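Local coordinates for protein ykuJ (Bacillus subtilis, PDB 2FFG) that is of unknown function, a small alpha/beta protein of the DUF1797 family seen as an assembly of two identical chains, at residues T9-L14 with D65-V70; E49-Q54 with P59-F64. All blocks are in the same frame, centred on the assembly; numbering follows the deposited sequence.

Contact 1: residues T9-L14 with D65-V70; sequences TRLQSL and DNIDMV
Leu11, on helix 3-21, meets Ile67 and Val70, in the first turn of helix 67-79, and these three apolar side chains make the close contacts. Just before it in the chain, Thr9 and Arg10 contact the second subunit: Thr9 packs on Thr9 of that chain, and Arg10 forms a salt bridge through NE with Glu16 of the second subunit.

Leu11 then points across to the other helix, its CA 7.1 Å from the CA of Ile67. Its CB lies 3.9 Å from Ile67 CG1 and 4.0 Å from Ile67 CD1, the two side chains crossing at a slant. CG is anti to the carbonyl carbon (chi1 -65°) and CD1 continues the chain extended from CA (chi2 -177°), which carries CD1 to Val70 CG1, 3.5 Å away, tip to tip; Ile67 CD1 is 4.1 Å from the same methyl.

The chain is built as two helices lying on a four-stranded antiparallel sheet, and this is a point where both helices converge over it: Phe48 of strand 47-54 touches Leu11, Ile67 and Val70 alike, while Phe29 and Val39 also reach Leu11.

Further along, Ser13 bends back on its own helix, its OG donating to Arg10 O over 3.1 Å from above the carbonyl plane, and Leu14 packs on Tyr41. At the start of the partner helix Asn66 is the N-cap: its OD1 accepts from Met69 N at 3.1 Å (N-H...O 152°) and, more weakly, from Asp68 N, capping the first turn of the helix, the turn that carries Ile67 and Val70.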
ATOM      1  N   THR A   9       3.510   5.970   8.073  1.00 27.81           N
ATOM      2  CA  THR A   9       4.099   4.714   7.649  1.00 31.20           C
ATOM      3  C   THR A   9       3.944   4.591   6.138  1.00 30.10           C
ATOM      4  O   THR A   9       4.917   4.364   5.412  1.00 31.04           O
ATOM      5  CB  THR A   9       3.411   3.512   8.324  1.00 37.28           C
ATOM      6  OG1 THR A   9       3.476   3.660   9.746  1.00 40.20           O
ATOM      7  CG2 THR A   9       4.121   2.219   7.938  1.00 40.78           C
ATOM      8  N   ARG A  10       2.716   4.775   5.669  1.00 23.95           N
ATOM      9  CA  ARG A  10       2.427   4.675   4.251  1.00 22.96           C
ATOM     10  C   ARG A  10       3.261   5.634   3.398  1.00 21.39           C
ATOM     11  O   ARG A  10       3.645   5.306   2.272  1.00 19.62           O
ATOM     12  CB  ARG A  10       0.934   4.910   4.020  1.00 26.82           C
ATOM     13  CG  ARG A  10       0.048   3.780   4.535  1.00 27.23           C
ATOM     14  CD  ARG A  10      -1.428   4.170   4.470  1.00 29.58           C
ATOM     15  NE  ARG A  10      -2.325   3.049   4.752  1.00 32.12           N
ATOM     16  CZ  ARG A  10      -2.500   2.497   5.948  1.00 31.81           C
ATOM     17  NH1 ARG A  10      -1.845   2.953   7.003  1.00 34.91           N
ATOM     18  NH2 ARG A  10      -3.335   1.478   6.087  1.00 34.61           N
ATOM     19  N   LEU A  11       3.539   6.820   3.929  1.00 21.01           N
ATOM     20  CA  LEU A  11       4.324   7.791   3.190  1.00 22.93           C
ATOM     21  C   LEU A  11       5.798   7.421   3.200  1.00 23.49           C
ATOM     22  O   LEU A  11       6.532   7.770   2.286  1.00 24.96           O
ATOM     23  CB  LEU A  11       4.128   9.199   3.764  1.00 26.55           C
ATOM     24  CG  LEU A  11       2.716   9.784   3.629  1.00 27.19           C
ATOM     25  CD1 LEU A  11       2.689  11.204   4.174  1.00 27.41           C
ATOM     26  CD2 LEU A  11       2.290   9.777   2.178  1.00 24.96           C
ATOM     27  N   GLN A  12       6.227   6.705   4.231  1.00 34.23           N
ATOM     28  CA  GLN A  12       7.619   6.293   4.323  1.00 37.53           C
ATOM     29  C   GLN A  12       7.885   5.192   3.319  1.00 38.54           C
ATOM     30  O   GLN A  12       8.913   5.203   2.635  1.00 39.82           O
ATOM     31  CB  GLN A  12       7.945   5.811   5.732  1.00 33.82           C
ATOM     32  CG  GLN A  12       7.881   6.905   6.775  1.00 33.19           C
ATOM     33  CD  GLN A  12       8.098   6.368   8.171  1.00 34.67           C
ATOM     34  OE1 GLN A  12       7.533   5.336   8.549  1.00 35.50           O
ATOM     35  NE2 GLN A  12       8.908   7.068   8.951  1.00 34.80           N
ATOM     36  N   SER A  13       6.956   4.243   3.224  1.00 35.38           N
ATOM     37  CA  SER A  13       7.111   3.152   2.273  1.00 37.08           C
ATOM     38  C   SER A  13       6.895   3.678   0.860  1.00 36.43           C
ATOM     39  O   SER A  13       7.407   3.111  -0.101  1.00 37.77           O
ATOM     40  CB  SER A  13       6.132   2.008   2.581  1.00 47.09           C
ATOM     41  OG  SER A  13       4.792   2.452   2.581  1.00 50.10           O
ATOM     42  N   LEU A  14       6.151   4.775   0.747  1.00 32.17           N
ATOM     43  CA  LEU A  14       5.878   5.392  -0.548  1.00 33.85           C
ATOM     44  C   LEU A  14       7.170   5.977  -1.121  1.00 35.21           C
ATOM     45  O   LEU A  14       7.456   5.813  -2.305  1.00 35.20           O
ATOM     46  CB  LEU A  14       4.803   6.484  -0.395  1.00 37.09           C
ATOM     47  CG  LEU A  14       4.074   7.140  -1.588  1.00 36.72           C
ATOM     48  CD1 LEU A  14       4.814   8.358  -2.076  1.00 36.93           C
ATOM     49  CD2 LEU A  14       3.879   6.132  -2.708  1.00 37.19           C
ATOM     50  N   ASP A  65       8.112  19.331   1.550  1.00 28.94           N
ATOM     51  CA  ASP A  65       9.431  18.715   1.539  1.00 32.85           C
ATOM     52  C   ASP A  65       9.632  17.948   2.830  1.00 33.72           C
ATOM     53  O   ASP A  65      10.680  17.349   3.046  1.00 37.74           O
ATOM     54  CB  ASP A  65      10.528  19.774   1.387  1.00 47.15           C
ATOM     55  CG  ASP A  65      10.482  20.821   2.481  1.00 52.32           C
ATOM     56  OD1 ASP A  65       9.498  21.590   2.530  1.00 55.88           O
ATOM     57  OD2 ASP A  65      11.424  20.873   3.300  1.00 56.42           O
ATOM     58  N   ASN A  66       8.612  17.950   3.680  1.00 29.10           N
ATOM     59  CA  ASN A  66       8.699  17.250   4.944  1.00 28.80           C
ATOM     60  C   ASN A  66       7.536  16.279   5.158  1.00 29.26           C
ATOM     61  O   ASN A  66       6.373  16.674   5.189  1.00 28.69           O
ATOM     62  CB  ASN A  66       8.752  18.258   6.088  1.00 38.12           C
ATOM     63  CG  ASN A  66       8.872  17.590   7.432  1.00 39.52           C
ATOM     64  OD1 ASN A  66       8.022  16.788   7.808  1.00 40.79           O
ATOM     65  ND2 ASN A  66       9.933  17.910   8.166  1.00 42.10           N
ATOM     66  N   ILE A  67       7.877  15.007   5.324  1.00 29.54           N
ATOM     67  CA  ILE A  67       6.905  13.948   5.526  1.00 29.10           C
ATOM     68  C   ILE A  67       5.929  14.171   6.695  1.00 29.68           C
ATOM     69  O   ILE A  67       4.752  13.817   6.605  1.00 28.36           O
ATOM     70  CB  ILE A  67       7.630  12.606   5.718  1.00 33.68           C
ATOM     71  CG1 ILE A  67       6.626  11.459   5.655  1.00 33.24           C
ATOM     72  CG2 ILE A  67       8.376  12.602   7.053  1.00 32.23           C
ATOM     73  CD1 ILE A  67       5.734  11.163   6.889  1.00 39.50           C
ATOM     74  N   ASP A  68       6.406  14.756   7.786  1.00 33.53           N
ATOM     75  CA  ASP A  68       5.532  14.987   8.931  1.00 35.56           C
ATOM     76  C   ASP A  68       4.490  16.043   8.618  1.00 35.10           C
ATOM     77  O   ASP A  68       3.344  15.943   9.055  1.00 34.52           O
ATOM     78  CB  ASP A  68       6.334  15.414  10.177  1.00 37.14           C
ATOM     79  CG  ASP A  68       7.099  14.262  10.808  1.00 38.43           C
ATOM     80  OD1 ASP A  68       6.656  13.106  10.663  1.00 37.48           O
ATOM     81  OD2 ASP A  68       8.133  14.510  11.462  1.00 41.00           O
HETATM   82  N   MSE A  69       4.891  17.050   7.853  1.00 31.72           N
HETATM   83  CA  MSE A  69       3.990  18.125   7.491  1.00 31.48           C
HETATM   84  C   MSE A  69       2.945  17.758   6.444  1.00 28.39           C
HETATM   85  O   MSE A  69       1.837  18.286   6.467  1.00 27.84           O
HETATM   86  CB  MSE A  69       4.807  19.321   7.045  1.00 53.52           C
HETATM   87  CG  MSE A  69       5.598  19.895   8.198  1.00 62.42           C
HETATM   88 SE   MSE A  69       6.751  21.315   7.684  1.00 76.94          SE
HETATM   89  CE  MSE A  69       5.394  22.647   7.296  1.00 69.49           C
ATOM     90  N   VAL A  70       3.287  16.869   5.521  1.00 23.20           N
ATOM     91  CA  VAL A  70       2.323  16.464   4.519  1.00 20.57           C
ATOM     92  C   VAL A  70       1.348  15.497   5.195  1.00 20.27           C
ATOM     93  O   VAL A  70       0.157  15.503   4.917  1.00 22.36           O
ATOM     94  CB  VAL A  70       3.017  15.800   3.308  1.00 26.10           C
ATOM     95  CG1 VAL A  70       3.775  14.551   3.747  1.00 24.27           C
ATOM     96  CG2 VAL A  70       1.982  15.477   2.236  1.00 24.59           C
TER

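Contact 2: residues E49-Q54 with P59-F64; sequences ELTVFQ and PNTYPF
A beta hairpin joins strand 47-54 to strand 57-64, and this contact is its two-stranded body, with the segment axes 4.5 Å apart and their directions at 156°. Leu50 and Tyr62 form a hydrogen-bonded pair: Leu50 N gives a nearly straight bond to Tyr62 O (2.9 Å, 171°), and Tyr62 N returns one to Leu50 O in the plane of that carbonyl. Val52 N donates to Asn60 O at 2.8 Å, but the reverse bond from Asn60 N to Val52 O is weak at 3.3 Å; a water donates to Val52 O and accepts from Asn60 N, bridging the slackened pair.

On the face with Leu50 and Val52, the Val52 CG2 methyl comes obliquely to the Tyr62 ring, 3.6 Å from CE1, while Leu50 O lies at the ring's edge. Leu50 CB reaches Phe64 CE1 at 4.1 Å. On the other face Thr51 and Thr61 run alongside each other in a non-hydrogen-bonded pair. Thr51 splits its branches: CG2, anti to the backbone N, lies 3.6 Å from Pro59 CB, while OG1 abuts Thr61 CG2 at 3.4 Å.

Strand 34-42 flanks strand 47-54 on its other edge, bonding Glu49 to Lys40 and Thr51 to Ser38, and helix 67-79 packs on the Leu50 and Val52 face through Ile74 and Leu77.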
ATOM      1  N   GLU A  49       4.070  15.799  -3.228  1.00 27.24           N
ATOM      2  CA  GLU A  49       3.121  16.682  -3.878  1.00 26.24           C
ATOM      3  C   GLU A  49       1.732  16.158  -3.527  1.00 24.69           C
ATOM      4  O   GLU A  49       1.362  15.043  -3.889  1.00 23.92           O
ATOM      5  CB  GLU A  49       3.312  16.675  -5.389  1.00 37.35           C
ATOM      6  CG  GLU A  49       2.370  17.626  -6.101  1.00 41.61           C
ATOM      7  CD  GLU A  49       2.443  17.497  -7.605  1.00 43.84           C
ATOM      8  OE1 GLU A  49       2.133  16.402  -8.126  1.00 48.77           O
ATOM      9  OE2 GLU A  49       2.808  18.489  -8.265  1.00 44.34           O
ATOM     10  N   LEU A  50       0.978  16.957  -2.789  1.00 27.28           N
ATOM     11  CA  LEU A  50      -0.360  16.563  -2.394  1.00 25.67           C
ATOM     12  C   LEU A  50      -1.415  17.162  -3.326  1.00 23.61           C
ATOM     13  O   LEU A  50      -1.435  18.366  -3.575  1.00 21.80           O
ATOM     14  CB  LEU A  50      -0.625  17.010  -0.963  1.00 26.98           C
ATOM     15  CG  LEU A  50      -1.989  16.650  -0.372  1.00 28.88           C
ATOM     16  CD1 LEU A  50      -2.028  15.183   0.026  1.00 26.84           C
ATOM     17  CD2 LEU A  50      -2.249  17.524   0.839  1.00 29.96           C
ATOM     18  N   THR A  51      -2.277  16.299  -3.843  1.00 23.94           N
ATOM     19  CA  THR A  51      -3.358  16.701  -4.729  1.00 21.52           C
ATOM     20  C   THR A  51      -4.675  16.498  -3.980  1.00 21.68           C
ATOM     21  O   THR A  51      -4.973  15.396  -3.516  1.00 19.67           O
ATOM     22  CB  THR A  51      -3.327  15.862  -6.017  1.00 20.90           C
ATOM     23  OG1 THR A  51      -2.103  16.128  -6.714  1.00 20.45           O
ATOM     24  CG2 THR A  51      -4.493  16.206  -6.917  1.00 18.09           C
ATOM     25  N   VAL A  52      -5.442  17.580  -3.848  1.00 21.36           N
ATOM     26  CA  VAL A  52      -6.716  17.567  -3.131  1.00 21.84           C
ATOM     27  C   VAL A  52      -7.881  17.638  -4.116  1.00 22.83           C
ATOM     28  O   VAL A  52      -8.039  18.621  -4.843  1.00 22.12           O
ATOM     29  CB  VAL A  52      -6.818  18.778  -2.176  1.00 23.13           C
ATOM     30  CG1 VAL A  52      -8.068  18.658  -1.307  1.00 20.82           C
ATOM     31  CG2 VAL A  52      -5.555  18.884  -1.333  1.00 23.67           C
ATOM     32  N   PHE A  53      -8.716  16.609  -4.120  1.00 22.85           N
ATOM     33  CA  PHE A  53      -9.832  16.575  -5.059  1.00 24.39           C
ATOM     34  C   PHE A  53     -11.046  17.404  -4.646  1.00 24.98           C
ATOM     35  O   PHE A  53     -11.312  17.623  -3.461  1.00 23.57           O
ATOM     36  CB  PHE A  53     -10.249  15.116  -5.308  1.00 20.12           C
ATOM     37  CG  PHE A  53      -9.119  14.245  -5.802  1.00 21.40           C
ATOM     38  CD1 PHE A  53      -8.535  14.479  -7.045  1.00 18.76           C
ATOM     39  CD2 PHE A  53      -8.598  13.229  -4.997  1.00 20.19           C
ATOM     40  CE1 PHE A  53      -7.445  13.718  -7.480  1.00 22.26           C
ATOM     41  CE2 PHE A  53      -7.508  12.461  -5.420  1.00 20.71           C
ATOM     42  CZ  PHE A  53      -6.929  12.705  -6.662  1.00 21.77           C
ATOM     43  N   GLN A  54     -11.757  17.888  -5.652  1.00 29.29           N
ATOM     44  CA  GLN A  54     -12.977  18.654  -5.449  1.00 33.73           C
ATOM     45  C   GLN A  54     -13.875  18.333  -6.643  1.00 32.48           C
ATOM     46  O   GLN A  54     -13.462  18.500  -7.790  1.00 33.58           O
ATOM     47  CB  GLN A  54     -12.693  20.162  -5.390  1.00 42.36           C
ATOM     48  CG  GLN A  54     -13.956  21.001  -5.206  1.00 46.39           C
ATOM     49  CD  GLN A  54     -13.697  22.505  -5.155  1.00 51.42           C
ATOM     50  OE1 GLN A  54     -13.071  23.075  -6.055  1.00 51.53           O
ATOM     51  NE2 GLN A  54     -14.199  23.156  -4.106  1.00 52.87           N
ATOM     52  N   PRO A  59      -8.306  19.545  -9.642  1.00 27.42           N
ATOM     53  CA  PRO A  59      -7.711  19.463  -8.301  1.00 28.89           C
ATOM     54  C   PRO A  59      -6.543  20.411  -8.035  1.00 27.24           C
ATOM     55  O   PRO A  59      -5.820  20.805  -8.948  1.00 27.60           O
ATOM     56  CB  PRO A  59      -7.302  17.991  -8.196  1.00 22.06           C
ATOM     57  CG  PRO A  59      -6.926  17.657  -9.607  1.00 22.48           C
ATOM     58  CD  PRO A  59      -8.030  18.325 -10.422  1.00 20.81           C
ATOM     59  N   ASN A  60      -6.366  20.775  -6.772  1.00 23.05           N
ATOM     60  CA  ASN A  60      -5.266  21.653  -6.391  1.00 23.26           C
ATOM     61  C   ASN A  60      -4.113  20.855  -5.807  1.00 22.42           C
ATOM     62  O   ASN A  60      -4.324  19.869  -5.104  1.00 22.38           O
ATOM     63  CB  ASN A  60      -5.752  22.707  -5.400  1.00 25.98           C
ATOM     64  CG  ASN A  60      -6.399  23.892  -6.096  1.00 25.64           C
ATOM     65  OD1 ASN A  60      -6.972  23.751  -7.170  1.00 26.45           O
ATOM     66  ND2 ASN A  60      -6.309  25.068  -5.482  1.00 31.50           N
ATOM     67  N   THR A  61      -2.890  21.269  -6.126  1.00 26.58           N
ATOM     68  CA  THR A  61      -1.703  20.584  -5.632  1.00 25.75           C
ATOM     69  C   THR A  61      -0.891  21.476  -4.713  1.00 24.56           C
ATOM     70  O   THR A  61      -0.831  22.683  -4.904  1.00 26.72           O
ATOM     71  CB  THR A  61      -0.796  20.152  -6.767  1.00 26.67           C
ATOM     72  OG1 THR A  61      -0.270  21.314  -7.412  1.00 31.38           O
ATOM     73  CG2 THR A  61      -1.560  19.316  -7.764  1.00 26.24           C
ATOM     74  N   TYR A  62      -0.266  20.864  -3.719  1.00 22.47           N
ATOM     75  CA  TYR A  62       0.544  21.580  -2.745  1.00 21.00           C
ATOM     76  C   TYR A  62       1.848  20.834  -2.496  1.00 20.89           C
ATOM     77  O   TYR A  62       1.840  19.644  -2.166  1.00 21.91           O
ATOM     78  CB  TYR A  62      -0.212  21.711  -1.422  1.00 17.41           C
ATOM     79  CG  TYR A  62      -1.590  22.291  -1.582  1.00 19.18           C
ATOM     80  CD1 TYR A  62      -2.674  21.485  -1.945  1.00 18.13           C
ATOM     81  CD2 TYR A  62      -1.811  23.658  -1.420  1.00 19.66           C
ATOM     82  CE1 TYR A  62      -3.946  22.031  -2.144  1.00 18.77           C
ATOM     83  CE2 TYR A  62      -3.074  24.220  -1.621  1.00 18.22           C
ATOM     84  CZ  TYR A  62      -4.139  23.403  -1.979  1.00 21.19           C
ATOM     85  OH  TYR A  62      -5.390  23.956  -2.164  1.00 24.29           O
ATOM     86  N   PRO A  63       2.990  21.519  -2.667  1.00 21.50           N
ATOM     87  CA  PRO A  63       4.270  20.845  -2.434  1.00 21.30           C
ATOM     88  C   PRO A  63       4.652  20.827  -0.948  1.00 20.83           C
ATOM     89  O   PRO A  63       4.298  21.725  -0.197  1.00 22.51           O
ATOM     90  CB  PRO A  63       5.237  21.654  -3.287  1.00 21.05           C
ATOM     91  CG  PRO A  63       4.690  23.046  -3.168  1.00 20.37           C
ATOM     92  CD  PRO A  63       3.191  22.846  -3.283  1.00 19.83           C
ATOM     93  N   PHE A  64       5.337  19.768  -0.533  1.00 21.24           N
ATOM     94  CA  PHE A  64       5.801  19.594   0.841  1.00 21.59           C
ATOM     95  C   PHE A  64       7.152  18.892   0.747  1.00 23.89           C
ATOM     96  O   PHE A  64       7.323  17.967  -0.045  1.00 23.78           O
ATOM     97  CB  PHE A  64       4.858  18.705   1.663  1.00 21.29           C
ATOM     98  CG  PHE A  64       3.528  19.330   1.967  1.00 24.74           C
ATOM     99  CD1 PHE A  64       2.484  19.269   1.050  1.00 23.73           C
ATOM    100  CD2 PHE A  64       3.317  19.988   3.177  1.00 24.38           C
ATOM    101  CE1 PHE A  64       1.248  19.854   1.334  1.00 24.76           C
ATOM    102  CE2 PHE A  64       2.089  20.576   3.467  1.00 24.71           C
ATOM    103  CZ  PHE A  64       1.053  20.507   2.541  1.00 25.94           C
TER
HETATM  104  O   HOH W   1      -8.487  21.104  -4.366  1.00 24.57           O

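Contact 1 is buried and apolar, joining the two helices through three side chains without a polar bond between them and burying 160 Å². Contact 2 lies at the surface and buries 463 Å², held mainly by backbone hydrogen bonds between the last two strands, with a water at its weaker end. Their centres are 14 Å apart, on opposite sides of the chain's centre, yet they share a junction: strand 57-64 leads directly into helix 67-79, and Val70 CB packs on Phe64 CG at 3.8 Å. The second subunit comes within reach of residues of contact 1, whereas it does not touch the segments of contact 2.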